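PDB 4TZM: protein HTP-2 from Caenorhabditis elegans, which is a meiotic HORMA domain protein of the chromosome axis and binds a closure motif of its partner HTP-3. Local coordinates for residues A[170-173]-A[174-178]. Numbering follows the deposited sequence.
Sequences QMVT and IVRSV
Ser177 grips the carbonyl of Thr173 twice, one helical turn back. Ser177 N donates to Thr173 O at 2.9 Å, and the hydroxyl Ser177 OG donates to the same oxygen at 3.1 Å. The two donors arrive from opposite faces of the carbonyl plane, the hydroxyl tilted 33° out of it. OG can fold back this way because it stands beside its own backbone N, anti to the carbonyl carbon (chi1 -72°). Thr173 repeats the habit, its OG1 bonding to the carbonyl of Asp169. With an alanine in place of Ser177 the hydroxyl is gone, and Thr173 O would probably lose the donor on one face of its carbonyl plane, keeping the backbone N-H on the other. Successive i to i+4 bonds continue the helix: Arg176 N reaches Val172 O at 3.0 Å, and Val175 N meets Met171 O almost straight, at 169°. Ile174 N bonds to Gln170 O in the same series, and the CG1 of Ile174 lies 3.4 Å from that oxygen. On the outer side Val172 and Arg176 run alongside each other, pointing the same way. The methyl CG1 of Val172 sits in the guanidinium plane, at its edge, 3.4 Å from Arg176 NH1, while the arginine chain stays extended from CG to NE. On the buried side the chain of Met171 bends at chi2 and chi3, and its SD rests 3.9 Å from Val175 CG2. All this belongs to helix 164-185 of the HORMA domain. Met171, Ile174 and Val178 pack against both helix 35-56 and strand 228-235, while Gln170 OE1 accepts a hydrogen bond from Arg236 N just past the end of that strand.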
# COMPACT_ATOMS: atom_id res chain seq x y z
N GLN A 170 -0.46 11.13 7.68
CA GLN A 170 0.47 10.14 7.16
C GLN A 170 0.06 9.70 5.76
O GLN A 170 0.90 9.42 4.91
CB GLN A 170 0.56 8.93 8.09
CG GLN A 170 1.29 9.18 9.40
CD GLN A 170 1.01 8.11 10.45
OE1 GLN A 170 0.15 7.25 10.26
NE2 GLN A 170 1.74 8.16 11.55
N MET A 171 -1.25 9.65 5.52
CA MET A 171 -1.78 9.24 4.22
C MET A 171 -1.57 10.33 3.17
O MET A 171 -1.21 10.04 2.03
CB MET A 171 -3.26 8.88 4.33
CG MET A 171 -3.94 8.63 2.99
SD MET A 171 -3.17 7.29 2.06
CE MET A 171 -3.33 5.94 3.22
N VAL A 172 -1.81 11.57 3.56
CA VAL A 172 -1.58 12.72 2.70
C VAL A 172 -0.10 12.81 2.32
O VAL A 172 0.23 13.08 1.16
CB VAL A 172 -2.03 14.02 3.39
CG1 VAL A 172 -1.39 15.24 2.75
CG2 VAL A 172 -3.55 14.12 3.37
N THR A 173 0.78 12.56 3.28
CA THR A 173 2.22 12.57 3.04
C THR A 173 2.65 11.50 2.03
O THR A 173 3.47 11.77 1.15
CB THR A 173 3.00 12.35 4.36
OG1 THR A 173 2.90 13.54 5.16
CG2 THR A 173 4.47 12.05 4.08
N ILE A 174 2.10 10.30 2.17
CA ILE A 174 2.47 9.19 1.30
C ILE A 174 2.11 9.49 -0.16
O ILE A 174 2.94 9.33 -1.06
CB ILE A 174 1.81 7.87 1.75
CG1 ILE A 174 2.59 7.26 2.91
CG2 ILE A 174 1.73 6.87 0.59
CD1 ILE A 174 1.99 5.98 3.45
N VAL A 175 0.87 9.94 -0.37
CA VAL A 175 0.37 10.22 -1.71
C VAL A 175 1.08 11.40 -2.36
O VAL A 175 1.37 11.38 -3.56
CB VAL A 175 -1.14 10.48 -1.68
CG1 VAL A 175 -1.67 10.77 -3.08
CG2 VAL A 175 -1.85 9.27 -1.08
N ARG A 176 1.39 12.43 -1.57
CA ARG A 176 2.18 13.55 -2.06
C ARG A 176 3.58 13.09 -2.45
O ARG A 176 4.08 13.45 -3.51
CB ARG A 176 2.26 14.66 -1.02
CG ARG A 176 1.12 15.67 -1.09
CD ARG A 176 1.43 16.93 -0.28
NE ARG A 176 0.72 18.09 -0.80
CZ ARG A 176 -0.43 18.55 -0.32
NH1 ARG A 176 -1.01 17.94 0.72
NH2 ARG A 176 -1.01 19.61 -0.86
N SER A 177 4.20 12.28 -1.60
CA SER A 177 5.54 11.79 -1.88
C SER A 177 5.57 10.89 -3.12
O SER A 177 6.49 10.96 -3.92
CB SER A 177 6.10 11.04 -0.67
OG SER A 177 6.43 11.94 0.38
N VAL A 178 4.54 10.06 -3.27
CA VAL A 178 4.44 9.21 -4.46
C VAL A 178 4.33 10.06 -5.72
O VAL A 178 5.11 9.89 -6.66
CB VAL A 178 3.22 8.26 -4.37
CG1 VAL A 178 2.90 7.69 -5.74
CG2 VAL A 178 3.50 7.14 -3.39